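Local coordinates for N-acetylmuramoyl-L-alanine amidase XlyA (Bacillus subtilis, PDB 3RDR), which hydrolyses the amide link between N-acetylmuramoyl residues and L-amino acids in bacterial cell-wall glycopeptides, the zinc-bearing catalytic domain being the part present here, at residues H71-L74 against N75-G78; K117-M120 against A121-N124. One frame throughout, in Å; residues are numbered along the deposited sequence.

Contact 1. Residues H71-L74 against N75-G78; sequences HLPL and NENG
The carbonyl oxygen of Pro73 accepts the backbone N-H of Glu76, with N and O 3.2 Å apart. The donor stands above the carbonyl plane, 50° out of it, and so does not lie on a lone pair. The side chain of Glu76 comes back to Pro73: its CD lies 3.6 Å from Pro73 CG, and OE2 of the carboxylate is equally near that same ring carbon. With CG anti to its carbonyl carbon (chi1 -80°) and the chain extended beyond, Glu76 reaches the CG corner of the proline, running at a slant to it, and a salt bridge to Arg19 through OE1 holds its charged end. Residues 73-76 form a type I beta turn in the loop between strand 68-70 and helix 87-90 of the amidase domain. At its second corner, Asn75 places CG between its backbone N and carbonyl carbon (chi1 50°), which brings OD1 to 3.8 Å from Pro73 CG. Further from the turn, Leu72 reaches across with one methyl, CD2 meeting Asn77 O at 3.8 Å and Gly78 CA at 3.9 Å. Asn77 is held from outside the turn, its OD1 accepting a hydrogen bond from the backbone N of Tyr22.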
ATOM      1  N   HIS A  71       8.650   1.783   1.410  1.00 23.46           N
ATOM      2  CA  HIS A  71       8.975   2.884   2.303  1.00 22.61           C
ATOM      3  C   HIS A  71       9.194   2.466   3.750  1.00 23.20           C
ATOM      4  O   HIS A  71       9.728   3.231   4.550  1.00 21.07           O
ATOM      5  CB  HIS A  71       7.840   3.907   2.250  1.00 21.81           C
ATOM      6  CG  HIS A  71       7.285   4.119   0.877  1.00 21.40           C
ATOM      7  ND1 HIS A  71       7.958   4.822  -0.098  1.00 21.42           N
ATOM      8  CD2 HIS A  71       6.130   3.697   0.309  1.00 18.53           C
ATOM      9  CE1 HIS A  71       7.241   4.826  -1.209  1.00 22.16           C
ATOM     10  NE2 HIS A  71       6.127   4.149  -0.988  1.00 21.19           N
ATOM     11  N   LEU A  72       8.779   1.249   4.079  1.00 23.71           N
ATOM     12  CA  LEU A  72       8.881   0.739   5.440  1.00 23.19           C
ATOM     13  C   LEU A  72       9.217  -0.747   5.441  1.00 24.89           C
ATOM     14  O   LEU A  72       8.849  -1.476   4.514  1.00 23.94           O
ATOM     15  CB  LEU A  72       7.533   0.918   6.146  1.00 21.32           C
ATOM     16  CG  LEU A  72       7.143   2.044   7.108  1.00 25.27           C
ATOM     17  CD1 LEU A  72       7.976   3.291   6.924  1.00 27.02           C
ATOM     18  CD2 LEU A  72       5.663   2.323   6.908  1.00 22.27           C
ATOM     19  N   PRO A  73       9.934  -1.216   6.478  1.00 25.19           N
ATOM     20  CA  PRO A  73      10.272  -2.639   6.545  1.00 25.26           C
ATOM     21  C   PRO A  73       8.982  -3.354   6.943  1.00 25.19           C
ATOM     22  O   PRO A  73       8.147  -2.772   7.638  1.00 24.18           O
ATOM     23  CB  PRO A  73      11.343  -2.690   7.638  1.00 26.04           C
ATOM     24  CG  PRO A  73      10.962  -1.553   8.538  1.00 26.38           C
ATOM     25  CD  PRO A  73      10.625  -0.461   7.541  1.00 25.14           C
ATOM     26  N   LEU A  74       8.809  -4.600   6.514  1.00 23.90           N
ATOM     27  CA  LEU A  74       7.584  -5.325   6.829  1.00 25.74           C
ATOM     28  C   LEU A  74       7.393  -5.747   8.287  1.00 26.70           C
ATOM     29  O   LEU A  74       6.361  -6.326   8.632  1.00 28.03           O
ATOM     30  CB  LEU A  74       7.446  -6.537   5.902  1.00 26.35           C
ATOM     31  CG  LEU A  74       7.493  -6.179   4.409  1.00 27.95           C
ATOM     32  CD1 LEU A  74       7.061  -7.383   3.588  1.00 27.46           C
ATOM     33  CD2 LEU A  74       6.579  -4.989   4.121  1.00 26.29           C
ATOM     34  N   ASN A  75       8.369  -5.464   9.145  1.00 27.11           N
ATOM     35  CA  ASN A  75       8.231  -5.803  10.561  1.00 27.66           C
ATOM     36  C   ASN A  75       7.840  -4.574  11.384  1.00 26.36           C
ATOM     37  O   ASN A  75       7.880  -4.601  12.613  1.00 25.75           O
ATOM     38  CB  ASN A  75       9.523  -6.425  11.120  1.00 30.16           C
ATOM     39  CG  ASN A  75      10.766  -5.613  10.796  1.00 32.03           C
ATOM     40  OD1 ASN A  75      10.825  -4.410  11.034  1.00 31.12           O
ATOM     41  ND2 ASN A  75      11.778  -6.283  10.261  1.00 38.41           N
ATOM     42  N   GLU A  76       7.450  -3.505  10.688  1.00 24.01           N
ATOM     43  CA  GLU A  76       7.019  -2.254  11.318  1.00 23.55           C
ATOM     44  C   GLU A  76       5.662  -1.826  10.751  1.00 22.87           C
ATOM     45  O   GLU A  76       5.327  -2.161   9.617  1.00 23.63           O
ATOM     46  CB  GLU A  76       8.037  -1.142  11.061  1.00 22.14           C
ATOM     47  CG  GLU A  76       9.259  -1.166  11.970  1.00 24.45           C
ATOM     48  CD  GLU A  76      10.212  -0.015  11.688  1.00 23.92           C
ATOM     49  OE1 GLU A  76       9.737   1.071  11.292  1.00 25.40           O
ATOM     50  OE2 GLU A  76      11.432  -0.185  11.873  1.00 23.33           O
ATOM     51  N   ASN A  77       4.892  -1.082  11.538  1.00 20.52           N
ATOM     52  CA  ASN A  77       3.579  -0.614  11.096  1.00 21.45           C
ATOM     53  C   ASN A  77       3.670   0.745  10.410  1.00 19.83           C
ATOM     54  O   ASN A  77       4.705   1.415  10.446  1.00 20.07           O
ATOM     55  CB  ASN A  77       2.625  -0.476  12.287  1.00 19.67           C
ATOM     56  CG  ASN A  77       2.870   0.798  13.083  1.00 23.23           C
ATOM     57  OD1 ASN A  77       3.950   0.999  13.647  1.00 20.55           O
ATOM     58  ND2 ASN A  77       1.868   1.674  13.123  1.00 19.86           N
ATOM     59  N   GLY A  78       2.568   1.142   9.788  1.00 21.32           N
ATOM     60  CA  GLY A  78       2.497   2.433   9.133  1.00 19.55           C
ATOM     61  C   GLY A  78       1.204   3.065   9.607  1.00 19.47           C
ATOM     62  O   GLY A  78       0.406   2.396  10.252  1.00 18.26           O
TER

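Contact 2. Residues K117-M120 against A121-N124; sequences KTLM and AEHN
Three consecutive backbone hydrogen bonds join residues 117-120 to 121-124: Ala121 N donates to Lys117 O at 3.2 Å, Glu122 N to Thr118 O at 3.0 Å, and His123 N to Leu119 O at 2.9 Å. The third is the most bent, with an N-H...O angle of 140°, and it falls where the chain leaves helical geometry at His123. Thr118 and Glu122, one turn apart, run alongside each other in the same direction. The methyl CG2 of Thr118, anti to the backbone N, faces the Glu122 carboxylate and comes within 3.6 Å of its CD, while the hydroxyl OG1 is hydrogen-bonded to Trp114 O a turn earlier. The His123 ring is turned back along the helix by a chi1 of -61°, and its edge at CD2 approaches Leu119 O to 3.3 Å, with the oxygen near the ring plane. That carbonyl thus meets both the backbone N and the ring edge of His123. On the inner side, Leu119 and Met120 pack on Ile29 of strand 28-33, and Met120 also touches Leu127 and Ile156. Residues 117-122 form the last turns of helix 105-122, which packs against the central mixed beta sheet of the T7 lysozyme-like amidase fold.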
ATOM      1  N   LYS A 117       0.186 -11.406  -4.150  1.00 34.85           N
ATOM      2  CA  LYS A 117       0.308 -12.862  -4.182  1.00 37.20           C
ATOM      3  C   LYS A 117       1.598 -13.279  -3.480  1.00 37.04           C
ATOM      4  O   LYS A 117       1.616 -14.231  -2.702  1.00 37.91           O
ATOM      5  CB  LYS A 117       0.342 -13.376  -5.625  1.00 39.91           C
ATOM      6  CG  LYS A 117       0.699 -14.856  -5.723  1.00 42.67           C
ATOM      7  CD  LYS A 117       1.564 -15.149  -6.943  1.00 46.85           C
ATOM      8  CE  LYS A 117       0.736 -15.302  -8.208  1.00 49.18           C
ATOM      9  NZ  LYS A 117      -0.015 -16.594  -8.225  1.00 50.77           N
ATOM     10  N   THR A 118       2.676 -12.561  -3.776  1.00 36.22           N
ATOM     11  CA  THR A 118       3.980 -12.833  -3.189  1.00 36.94           C
ATOM     12  C   THR A 118       3.962 -12.629  -1.673  1.00 37.42           C
ATOM     13  O   THR A 118       4.529 -13.422  -0.926  1.00 37.79           O
ATOM     14  CB  THR A 118       5.050 -11.914  -3.801  1.00 37.35           C
ATOM     15  OG1 THR A 118       5.035 -12.052  -5.229  1.00 37.64           O
ATOM     16  CG2 THR A 118       6.430 -12.278  -3.276  1.00 37.48           C
ATOM     17  N   LEU A 119       3.309 -11.558  -1.230  1.00 36.80           N
ATOM     18  CA  LEU A 119       3.202 -11.242   0.191  1.00 35.26           C
ATOM     19  C   LEU A 119       2.390 -12.307   0.936  1.00 35.44           C
ATOM     20  O   LEU A 119       2.742 -12.706   2.047  1.00 33.90           O
ATOM     21  CB  LEU A 119       2.547  -9.868   0.363  1.00 33.73           C
ATOM     22  CG  LEU A 119       3.398  -8.642   0.724  1.00 35.35           C
ATOM     23  CD1 LEU A 119       4.832  -8.787   0.239  1.00 33.58           C
ATOM     24  CD2 LEU A 119       2.738  -7.402   0.127  1.00 32.67           C
ATOM     25  N   MET A 120       1.298 -12.753   0.323  1.00 34.86           N
ATOM     26  CA  MET A 120       0.441 -13.776   0.914  1.00 35.83           C
ATOM     27  C   MET A 120       1.234 -15.044   1.232  1.00 37.57           C
ATOM     28  O   MET A 120       1.137 -15.595   2.330  1.00 38.47           O
ATOM     29  CB  MET A 120      -0.699 -14.124  -0.045  1.00 35.50           C
ATOM     30  CG  MET A 120      -1.797 -13.075  -0.138  1.00 32.54           C
ATOM     31  SD  MET A 120      -2.847 -13.312  -1.591  1.00 33.09           S
ATOM     32  CE  MET A 120      -3.786 -14.788  -1.124  1.00 33.37           C
ATOM     33  N   ALA A 121       2.022 -15.497   0.263  1.00 37.67           N
ATOM     34  CA  ALA A 121       2.827 -16.700   0.425  1.00 39.03           C
ATOM     35  C   ALA A 121       3.975 -16.531   1.413  1.00 39.51           C
ATOM     36  O   ALA A 121       4.251 -17.429   2.205  1.00 40.70           O
ATOM     37  CB  ALA A 121       3.378 -17.140  -0.927  1.00 38.15           C
ATOM     38  N   GLU A 122       4.639 -15.381   1.370  1.00 38.93           N
ATOM     39  CA  GLU A 122       5.773 -15.132   2.252  1.00 39.46           C
ATOM     40  C   GLU A 122       5.420 -14.823   3.704  1.00 38.71           C
ATOM     41  O   GLU A 122       6.244 -15.019   4.595  1.00 38.81           O
ATOM     42  CB  GLU A 122       6.634 -13.996   1.693  1.00 40.45           C
ATOM     43  CG  GLU A 122       7.087 -14.221   0.256  1.00 45.01           C
ATOM     44  CD  GLU A 122       8.071 -13.169  -0.225  1.00 46.52           C
ATOM     45  OE1 GLU A 122       7.838 -11.969   0.027  1.00 49.39           O
ATOM     46  OE2 GLU A 122       9.077 -13.543  -0.864  1.00 48.41           O
ATOM     47  N   HIS A 123       4.206 -14.344   3.945  1.00 37.73           N
ATOM     48  CA  HIS A 123       3.782 -13.997   5.298  1.00 37.91           C
ATOM     49  C   HIS A 123       2.584 -14.819   5.753  1.00 37.77           C
ATOM     50  O   HIS A 123       1.948 -14.521   6.768  1.00 37.96           O
ATOM     51  CB  HIS A 123       3.464 -12.502   5.357  1.00 37.14           C
ATOM     52  CG  HIS A 123       4.639 -11.636   5.026  1.00 36.23           C
ATOM     53  ND1 HIS A 123       5.631 -11.348   5.938  1.00 36.80           N
ATOM     54  CD2 HIS A 123       5.017 -11.052   3.864  1.00 35.40           C
ATOM     55  CE1 HIS A 123       6.570 -10.627   5.353  1.00 36.60           C
ATOM     56  NE2 HIS A 123       6.222 -10.435   4.094  1.00 35.74           N
ATOM     57  N   ASN A 124       2.288 -15.864   4.993  1.00 37.79           N
ATOM     58  CA  ASN A 124       1.179 -16.749   5.307  1.00 39.12           C
ATOM     59  C   ASN A 124      -0.111 -15.978   5.583  1.00 38.63           C
ATOM     60  O   ASN A 124      -0.751 -16.156   6.620  1.00 38.76           O
ATOM     61  CB  ASN A 124       1.544 -17.622   6.510  1.00 42.27           C
ATOM     62  CG  ASN A 124       0.589 -18.777   6.693  1.00 45.19           C
ATOM     63  OD1 ASN A 124       0.272 -19.487   5.737  1.00 47.49           O
ATOM     64  ND2 ASN A 124       0.130 -18.981   7.924  1.00 46.06           N
TER

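Contact 1 and contact 2 lie in series along the chain, with their centres about 15 Å apart, yet they meet directly through side chains. Leu74, in the turn of residues 73-76, extends its methyl CD1 to 3.2 Å from His123 NE2, and the same methyl lies 4.3 Å from Leu119 CD1. The loop after strand 68-70 is thereby packed against the C-terminal end of helix 105-122. The active-site zinc is bound by His32, His133 and Cys141, and Gly78 of contact 1 lies about 12 Å from it. Neither contact contributes a metal ligand, but Leu119 and Met120 of contact 2 rest on strand 28-33, which carries the zinc ligand His32.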